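Local structure of ornithine carbamoyltransferase (Giardia intestinalis, 3GRF) at residues I103-L108 with A316-F321; E95-M100 with V123-A128; S61-M66 with A73-L78. The protein probably catalyses transfer of the carbamoyl group from carbamoyl phosphate to ornithine, giving citrulline, in the arginine degradation pathway. All coordinates share one frame; numbering follows the deposited sequence.

Contact 1: residues I103-L108 with A316-F321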
loop_
_atom_site.group_PDB
_atom_site.type_symbol
_atom_site.label_atom_id
_atom_site.label_comp_id
_atom_site.label_asym_id
_atom_site.label_seq_id
_atom_site.Cartn_x
_atom_site.Cartn_y
_atom_site.Cartn_z
ATOM N N ILE A 103 11.154 11.515 2.280
ATOM C CA ILE A 103 10.617 12.437 1.283
ATOM C C ILE A 103 9.125 12.314 1.272
ATOM O O ILE A 103 8.608 11.306 1.732
ATOM C CB ILE A 103 11.186 12.181 -0.155
ATOM C CG1 ILE A 103 10.664 13.208 -1.148
ATOM C CG2 ILE A 103 10.936 10.762 -0.676
ATOM C CD1 ILE A 103 11.522 13.322 -2.340
ATOM N N CYS A 104 8.435 13.340 0.763
ATOM C CA CYS A 104 6.962 13.399 0.823
ATOM C C CYS A 104 6.421 14.037 -0.454
ATOM O O CYS A 104 6.942 15.030 -0.924
ATOM C CB CYS A 104 6.514 14.214 2.048
ATOM S SG CYS A 104 4.729 14.666 2.133
ATOM N N THR A 105 5.365 13.467 -1.015
ATOM C CA THR A 105 4.639 14.134 -2.089
ATOM C C THR A 105 3.223 14.224 -1.545
ATOM O O THR A 105 2.839 13.404 -0.717
ATOM C CB THR A 105 4.568 13.267 -3.378
ATOM O OG1 THR A 105 4.017 12.013 -3.020
ATOM C CG2 THR A 105 5.942 13.035 -4.030
ATOM N N ALA A 106 2.453 15.211 -1.988
ATOM C CA ALA A 106 1.078 15.352 -1.516
ATOM C C ALA A 106 0.266 15.962 -2.622
ATOM O O ALA A 106 0.731 16.847 -3.342
ATOM C CB ALA A 106 1.005 16.231 -0.273
ATOM N N ARG A 107 -0.940 15.453 -2.774
ATOM C CA ARG A 107 -1.896 15.907 -3.759
ATOM C C ARG A 107 -3.035 16.479 -2.965
ATOM O O ARG A 107 -3.932 15.727 -2.579
ATOM C CB ARG A 107 -2.335 14.757 -4.663
ATOM C CG ARG A 107 -2.824 15.177 -6.050
ATOM C CD ARG A 107 -4.244 15.731 -5.976
ATOM N NE ARG A 107 -4.937 15.751 -7.276
ATOM C CZ ARG A 107 -4.837 14.801 -8.214
ATOM N NH1 ARG A 107 -4.068 13.736 -8.017
ATOM N NH2 ARG A 107 -5.505 14.938 -9.355
ATOM N N LEU A 108 -3.031 17.786 -2.704
ATOM C CA LEU A 108 -4.037 18.396 -1.833
ATOM C C LEU A 108 -4.810 19.463 -2.612
ATOM O O LEU A 108 -4.300 20.027 -3.592
ATOM C CB LEU A 108 -3.373 18.957 -0.552
ATOM C CG LEU A 108 -2.421 18.010 0.214
ATOM C CD1 LEU A 108 -1.421 18.731 1.123
ATOM C CD2 LEU A 108 -3.172 16.921 0.987
ATOM N N ALA A 316 13.496 10.694 -11.266
ATOM C CA ALA A 316 14.518 11.742 -11.318
ATOM C C ALA A 316 14.258 12.745 -10.245
ATOM O O ALA A 316 15.141 13.151 -9.513
ATOM C CB ALA A 316 14.540 12.423 -12.690
ATOM N N VAL A 317 13.023 13.221 -10.144
ATOM C CA VAL A 317 12.728 14.179 -9.108
ATOM C C VAL A 317 12.936 13.685 -7.672
ATOM O O VAL A 317 13.533 14.388 -6.850
ATOM C CB VAL A 317 11.270 14.649 -9.250
ATOM C CG1 VAL A 317 10.928 15.508 -8.095
ATOM C CG2 VAL A 317 11.105 15.377 -10.598
ATOM N N LEU A 318 12.439 12.481 -7.372
ATOM C CA LEU A 318 12.607 11.836 -6.060
ATOM C C LEU A 318 14.092 11.646 -5.785
ATOM O O LEU A 318 14.572 12.020 -4.771
ATOM C CB LEU A 318 11.850 10.497 -6.012
ATOM C CG LEU A 318 10.301 10.688 -6.101
ATOM C CD1 LEU A 318 9.515 9.409 -6.364
ATOM C CD2 LEU A 318 9.762 11.369 -4.834
ATOM N N ASP A 319 14.820 11.089 -6.724
ATOM C CA ASP A 319 16.246 10.873 -6.540
ATOM C C ASP A 319 16.965 12.140 -6.155
ATOM O O ASP A 319 17.695 12.186 -5.168
ATOM C CB ASP A 319 16.865 10.317 -7.824
ATOM C CG ASP A 319 18.330 10.004 -7.646
ATOM O OD1 ASP A 319 18.603 9.016 -6.937
ATOM O OD2 ASP A 319 19.189 10.759 -8.172
ATOM N N PHE A 320 16.748 13.176 -6.949
ATOM C CA PHE A 320 17.335 14.470 -6.722
ATOM C C PHE A 320 16.976 15.049 -5.368
ATOM O O PHE A 320 17.830 15.580 -4.702
ATOM C CB PHE A 320 16.856 15.404 -7.824
ATOM C CG PHE A 320 17.540 16.734 -7.854
ATOM C CD1 PHE A 320 18.883 16.828 -8.172
ATOM C CD2 PHE A 320 16.819 17.894 -7.643
ATOM C CE1 PHE A 320 19.491 18.058 -8.258
ATOM C CE2 PHE A 320 17.425 19.122 -7.724
ATOM C CZ PHE A 320 18.764 19.199 -8.035
ATOM N N PHE A 321 15.707 15.009 -4.959
ATOM C CA PHE A 321 15.378 15.639 -3.660
ATOM C C PHE A 321 15.825 14.799 -2.485
ATOM O O PHE A 321 16.102 15.327 -1.408
ATOM C CB PHE A 321 13.890 16.057 -3.571
ATOM C CG PHE A 321 13.614 17.384 -4.262
ATOM C CD1 PHE A 321 13.643 18.572 -3.553
ATOM C CD2 PHE A 321 13.435 17.441 -5.634
ATOM C CE1 PHE A 321 13.420 19.788 -4.188
ATOM C CE2 PHE A 321 13.240 18.663 -6.281
ATOM C CZ PHE A 321 13.246 19.842 -5.559
#
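Leu318 and Phe321, one helical turn apart on helix 303-322, receive the start of strand 103-107. In Leu318, CG stands anti to the carbonyl carbon, which helps bring the CD2 branch out to the sheet although the CB itself does not point there. CD2 lies 3.6 Å from CD1 of Ile103, and the two side chains cross at about a right angle. The same Leu318 CD2 is 4.2 Å from CG2 of Thr105, a looser approach two residues further along the strand. At Phe321 it is the CB that touches, 3.8 Å from Ile103 CD1, while the ring is carried away from the strand. Ile103 reaches both residues because its chain is extended through both torsions (chi1 -177°, chi2 159°). The segment axes approach to 9.7 Å at an angle of 139°, and all the contacts are apolar and buried. Ile126 of the neighbouring strand touches Ile103, Thr105 and Leu318, while Leu47 of strand 46-51 touches Ile103 and Thr105. The C-terminal helix 303-322, from the sequence range of the ornithine-binding domain, thus packs back on one face of the carbamoyl-phosphate domain's sheet, as in other transcarbamoylases; helix 111-120, touching Cys104 and Ala106, lies on the opposite face.

Contact 2: residues E95-M100 with V123-A128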
loop_
_atom_site.group_PDB
_atom_site.type_symbol
_atom_site.label_atom_id
_atom_site.label_comp_id
_atom_site.label_asym_id
_atom_site.label_seq_id
_atom_site.Cartn_x
_atom_site.Cartn_y
_atom_site.Cartn_z
ATOM N N GLU A 95 5.955 17.701 11.279
ATOM C CA GLU A 95 7.060 17.556 12.237
ATOM C C GLU A 95 7.317 16.095 12.519
ATOM O O GLU A 95 8.450 15.659 12.637
ATOM C CB GLU A 95 6.777 18.301 13.556
ATOM C CG GLU A 95 6.961 19.836 13.503
ATOM C CD GLU A 95 8.419 20.314 13.519
ATOM O OE1 GLU A 95 8.649 21.544 13.625
ATOM O OE2 GLU A 95 9.348 19.506 13.432
ATOM N N VAL A 96 6.242 15.330 12.575
ATOM C CA VAL A 96 6.349 13.924 12.920
ATOM C C VAL A 96 6.779 13.066 11.726
ATOM O O VAL A 96 7.578 12.164 11.905
ATOM C CB VAL A 96 5.032 13.439 13.529
ATOM C CG1 VAL A 96 4.942 11.937 13.511
ATOM C CG2 VAL A 96 4.857 14.052 14.960
ATOM N N PHE A 97 6.249 13.315 10.521
ATOM C CA PHE A 97 6.676 12.472 9.381
ATOM C C PHE A 97 8.102 12.745 8.914
ATOM O O PHE A 97 8.743 11.861 8.382
ATOM C CB PHE A 97 5.641 12.305 8.220
ATOM C CG PHE A 97 5.282 13.583 7.427
ATOM C CD1 PHE A 97 3.949 14.051 7.422
ATOM C CD2 PHE A 97 6.220 14.253 6.640
ATOM C CE1 PHE A 97 3.574 15.176 6.657
ATOM C CE2 PHE A 97 5.870 15.382 5.876
ATOM C CZ PHE A 97 4.550 15.840 5.881
ATOM N N SER A 98 8.592 13.961 9.186
ATOM C CA SER A 98 9.940 14.392 8.830
ATOM C C SER A 98 11.008 13.747 9.695
ATOM O O SER A 98 12.182 13.851 9.389
ATOM C CB SER A 98 10.098 15.902 8.931
ATOM O OG SER A 98 9.040 16.579 8.303
ATOM N N ARG A 99 10.611 13.075 10.757
ATOM C CA ARG A 99 11.568 12.309 11.553
ATOM C C ARG A 99 11.418 10.810 11.300
ATOM O O ARG A 99 11.946 10.010 12.068
ATOM C CB ARG A 99 11.298 12.595 13.011
ATOM C CG ARG A 99 11.689 13.962 13.466
ATOM C CD ARG A 99 11.056 14.175 14.831
ATOM N NE ARG A 99 11.530 15.371 15.557
ATOM C CZ ARG A 99 11.234 16.625 15.213
ATOM N NH1 ARG A 99 10.475 16.878 14.152
ATOM N NH2 ARG A 99 11.677 17.623 15.943
ATOM N N MET A 100 10.624 10.432 10.281
ATOM C CA MET A 100 10.414 9.007 9.910
ATOM C C MET A 100 10.740 8.738 8.446
ATOM O O MET A 100 11.580 7.876 8.161
ATOM C CB MET A 100 8.997 8.502 10.239
ATOM C CG MET A 100 8.705 8.269 11.757
ATOM S SD MET A 100 7.005 7.731 12.008
ATOM C CE MET A 100 6.739 8.096 13.717
ATOM N N VAL A 123 11.699 17.345 5.661
ATOM C CA VAL A 123 12.149 16.512 4.529
ATOM C C VAL A 123 11.603 17.202 3.278
ATOM O O VAL A 123 10.669 17.972 3.373
ATOM C CB VAL A 123 11.628 15.026 4.635
ATOM C CG1 VAL A 123 12.234 14.309 5.835
ATOM C CG2 VAL A 123 10.109 14.978 4.735
ATOM N N PRO A 124 12.200 16.972 2.099
ATOM C CA PRO A 124 11.574 17.587 0.902
ATOM C C PRO A 124 10.069 17.284 0.648
ATOM O O PRO A 124 9.656 16.132 0.647
ATOM C CB PRO A 124 12.421 17.057 -0.260
ATOM C CG PRO A 124 13.684 16.574 0.330
ATOM C CD PRO A 124 13.449 16.251 1.793
ATOM N N CYS A 125 9.259 18.305 0.398
ATOM C CA CYS A 125 7.857 18.073 -0.027
ATOM C C CYS A 125 7.601 18.563 -1.488
ATOM O O CYS A 125 8.101 19.602 -1.950
ATOM C CB CYS A 125 6.813 18.678 0.931
ATOM S SG CYS A 125 6.986 18.290 2.673
ATOM N N ILE A 126 6.852 17.753 -2.208
ATOM C CA ILE A 126 6.677 17.898 -3.637
ATOM C C ILE A 126 5.179 17.971 -3.832
ATOM O O ILE A 126 4.468 17.167 -3.285
ATOM C CB ILE A 126 7.267 16.713 -4.405
ATOM C CG1 ILE A 126 8.795 16.721 -4.271
ATOM C CG2 ILE A 126 6.870 16.794 -5.889
ATOM C CD1 ILE A 126 9.429 15.347 -4.430
ATOM N N ASN A 127 4.721 18.995 -4.544
ATOM C CA ASN A 127 3.326 19.158 -4.886
ATOM C C ASN A 127 3.017 18.192 -6.049
ATOM O O ASN A 127 3.572 18.315 -7.142
ATOM C CB ASN A 127 3.099 20.635 -5.254
ATOM C CG ASN A 127 1.801 20.876 -5.976
ATOM O OD1 ASN A 127 0.831 20.174 -5.774
ATOM N ND2 ASN A 127 1.767 21.912 -6.789
ATOM N N ALA A 128 2.138 17.224 -5.787
ATOM C CA ALA A 128 1.766 16.195 -6.769
ATOM C C ALA A 128 0.496 16.622 -7.509
ATOM O O ALA A 128 -0.093 15.853 -8.255
ATOM C CB ALA A 128 1.564 14.839 -6.057
#
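Val123 pushes both methyl groups against Ser98. CG1 lies 3.6 Å from the backbone O of Ser98 and 3.8 Å from its CA, so this branch rests on the main chain of Ser98. The other branch, CG2, is 4.1 Å from Ser98 OG. With CG1 anti to the carbonyl carbon (chi1 -66°), CG2 falls between the backbone N and the carbonyl carbon, a rotation that presents both branches to Ser98. The nearest pair of CA atoms, those of Ser98 and Val123, is 5.3 Å apart, so the backbones themselves come close here. The polar end of Ser98 is engaged elsewhere: OG hydrogen-bonds to the carbonyl of Ala94 and to the backbone N of Ser122, tying Ser98 to the residue before Val123.

Phe97 makes the looser approaches. Its ring meets segment 123-128 by its edge, with CD2 4.4 Å from Val123 CG2 and CE2 4.5 Å from Cys125 SG, both partners lying near the ring plane. Pointing away from this segment, Arg99 forms a salt bridge from NH1 to Glu95 OE2 (2.9 Å, N-H...O angle 165°), and another from NE to Asp305 of a neighbouring subunit. Phe97 also meets Cys104, Met117 and the ring of Phe50. Next to a subunit interface, the contact thus packs the helix preceding strand 103-107, within the carbamoyl-phosphate binding domain, against the chain leading into strand 125-127, which lies beside 103-107 in the parallel sheet and bonds through its other flank to Leu10.

Contact 3: residues S61-M66 with A73-L78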
loop_
_atom_site.group_PDB
_atom_site.type_symbol
_atom_site.label_atom_id
_atom_site.label_comp_id
_atom_site.label_asym_id
_atom_site.label_seq_id
_atom_site.Cartn_x
_atom_site.Cartn_y
_atom_site.Cartn_z
ATOM N N SER A 61 2.877 6.120 -10.894
ATOM C CA SER A 61 4.241 6.527 -11.311
ATOM C C SER A 61 5.144 6.707 -10.084
ATOM O O SER A 61 6.332 6.377 -10.111
ATOM C CB SER A 61 4.230 7.811 -12.178
ATOM O OG SER A 61 3.671 8.906 -11.486
ATOM N N LEU A 62 4.556 7.245 -9.020
ATOM C CA LEU A 62 5.224 7.497 -7.734
ATOM C C LEU A 62 5.632 6.205 -7.037
ATOM O O LEU A 62 6.783 6.060 -6.617
ATOM C CB LEU A 62 4.251 8.292 -6.821
ATOM C CG LEU A 62 4.556 9.768 -6.556
ATOM C CD1 LEU A 62 5.526 10.379 -7.550
ATOM C CD2 LEU A 62 3.339 10.644 -6.328
ATOM N N GLU A 63 4.678 5.265 -6.930
ATOM C CA GLU A 63 4.860 4.011 -6.231
ATOM C C GLU A 63 5.867 3.132 -7.032
ATOM O O GLU A 63 6.772 2.520 -6.465
ATOM C CB GLU A 63 3.481 3.313 -6.040
ATOM C CG GLU A 63 3.221 2.861 -4.586
ATOM C CD GLU A 63 1.800 2.437 -4.269
ATOM O OE1 GLU A 63 0.828 3.202 -4.567
ATOM O OE2 GLU A 63 1.648 1.357 -3.665
ATOM N N THR A 64 5.714 3.113 -8.357
ATOM C CA THR A 64 6.616 2.397 -9.252
ATOM C C THR A 64 8.013 3.011 -9.261
ATOM O O THR A 64 9.023 2.266 -9.305
ATOM C CB THR A 64 6.027 2.346 -10.692
ATOM O OG1 THR A 64 4.744 1.780 -10.616
ATOM C CG2 THR A 64 6.876 1.409 -11.624
ATOM N N ALA A 65 8.082 4.355 -9.220
ATOM C CA ALA A 65 9.372 5.060 -9.253
ATOM C C ALA A 65 10.192 4.599 -8.091
ATOM O O ALA A 65 11.363 4.260 -8.267
ATOM C CB ALA A 65 9.205 6.586 -9.244
ATOM N N MET A 66 9.569 4.493 -6.912
ATOM C CA MET A 66 10.335 4.126 -5.713
ATOM C C MET A 66 10.811 2.720 -5.770
ATOM O O MET A 66 11.940 2.450 -5.397
ATOM C CB MET A 66 9.561 4.371 -4.410
ATOM C CG MET A 66 9.266 5.848 -4.092
ATOM S SD MET A 66 10.729 6.863 -3.738
ATOM C CE MET A 66 11.295 6.034 -2.277
ATOM N N ALA A 73 7.047 3.541 -1.458
ATOM C CA ALA A 73 6.138 4.658 -1.249
ATOM C C ALA A 73 4.945 4.188 -0.446
ATOM O O ALA A 73 4.347 3.146 -0.759
ATOM C CB ALA A 73 5.632 5.222 -2.612
ATOM N N ILE A 74 4.604 4.979 0.567
ATOM C CA ILE A 74 3.411 4.780 1.358
ATOM C C ILE A 74 2.278 5.563 0.689
ATOM O O ILE A 74 2.314 6.783 0.589
ATOM C CB ILE A 74 3.587 5.325 2.757
ATOM C CG1 ILE A 74 4.677 4.534 3.494
ATOM C CG2 ILE A 74 2.270 5.225 3.526
ATOM C CD1 ILE A 74 5.034 5.109 4.901
ATOM N N TYR A 75 1.281 4.853 0.215
ATOM C CA TYR A 75 0.142 5.504 -0.332
ATOM C C TYR A 75 -0.768 5.935 0.847
ATOM O O TYR A 75 -1.396 5.102 1.549
ATOM C CB TYR A 75 -0.543 4.579 -1.323
ATOM C CG TYR A 75 -1.916 5.080 -1.662
ATOM C CD1 TYR A 75 -2.075 6.251 -2.387
ATOM C CD2 TYR A 75 -3.059 4.396 -1.226
ATOM C CE1 TYR A 75 -3.348 6.757 -2.674
ATOM C CE2 TYR A 75 -4.343 4.882 -1.506
ATOM C CZ TYR A 75 -4.472 6.070 -2.239
ATOM O OH TYR A 75 -5.735 6.569 -2.553
ATOM N N TYR A 76 -0.780 7.282 1.142
ATOM C CA TYR A 76 -1.617 7.725 2.273
ATOM C C TYR A 76 -2.853 8.513 1.829
ATOM O O TYR A 76 -2.787 9.708 1.564
ATOM C CB TYR A 76 -0.776 8.498 3.276
ATOM C CG TYR A 76 -1.346 8.478 4.668
ATOM C CD1 TYR A 76 -0.712 7.862 5.750
ATOM C CD2 TYR A 76 -2.573 9.118 4.898
ATOM C CE1 TYR A 76 -1.295 7.879 7.024
ATOM C CE2 TYR A 76 -3.166 9.135 6.158
ATOM C CZ TYR A 76 -2.530 8.515 7.214
ATOM O OH TYR A 76 -3.116 8.540 8.459
ATOM N N GLU A 77 -4.000 7.835 1.812
ATOM C CA GLU A 77 -5.226 8.403 1.295
ATOM C C GLU A 77 -5.890 9.289 2.349
ATOM O O GLU A 77 -5.963 8.926 3.523
ATOM C CB GLU A 77 -6.155 7.281 0.814
ATOM C CG GLU A 77 -6.592 6.299 1.935
ATOM C CD GLU A 77 -5.787 4.956 2.011
ATOM O OE1 GLU A 77 -6.415 3.884 1.774
ATOM O OE2 GLU A 77 -4.563 4.972 2.342
ATOM N N LEU A 78 -6.355 10.466 1.947
ATOM C CA LEU A 78 -6.967 11.378 2.913
ATOM C C LEU A 78 -8.481 11.458 2.825
ATOM O O LEU A 78 -9.014 11.843 1.802
ATOM C CB LEU A 78 -6.333 12.763 2.804
ATOM C CG LEU A 78 -4.869 12.765 3.201
ATOM C CD1 LEU A 78 -4.320 14.132 2.910
ATOM C CD2 LEU A 78 -4.796 12.411 4.693
HETATM O O HOH W 1 6.815 1.729 -3.739
HETATM O O HOH W 2 2.677 0.653 -1.083
#
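Ala73 makes the apolar part of this contact: its CB points into helix 56-69 and lies 3.9 Å from both CA and CG of Glu63. Met66 closes in alongside, with its CG 4.0 Å from the same CB; its chain bends at chi2 and chi3 beyond that point.

Water-mediated bonds form the polar part. One water donates to Glu63 O and accepts from Ala73 N at 2.9 Å, linking the two backbones. A second donates to both Glu63 OE2 (2.9 Å) and Ala73 O, so the carboxylate is joined to the strand through solvent.

The other carboxylate oxygen, Glu63 OE1, approaches Tyr75 CB at 3.8 Å, a van der Waals contact. Carboxylate and phenol ring lie almost parallel, their planes 5° apart, although the side chains run obliquely to each other. Arg59 gives OE1 a salt-bridge partner and also makes a cation-pi contact with the Tyr75 ring, probably helping to hold both groups in place. A bound nickel ion lies about 4 Å from the side chain of Glu63, too far for direct coordination.

The segment axes run nearly antiparallel, at 159° and 8.3 Å, as expected where the helix of a beta-alpha-beta crossover (46-51, 56-69, 72-77) packs against its second strand in a parallel alpha/beta domain.

How the contacts relate
All three contacts reach one four-stranded parallel sheet. The centre of contact 1 lies about 13 Å from that of the chain, against about 18 Å for contact 3 and 21 Å for contact 2; all touching residues of contact 1 are buried, while Ser98 in contact 2 and Tyr75 in contact 3 are partly exposed. Across contact 1 the touching is purely apolar; contact 2 is mainly van der Waals, with a salt bridge beside it, and only contact 3 brings in a carboxylate and bridging waters. Contacts 1 and 2 share neighbouring strands, with Cys104 O 3.0 Å from Ile126 N, a probable hydrogen bond. Leu318 CD1, 3.9 Å from Met66 SD, joins contacts 1 and 3.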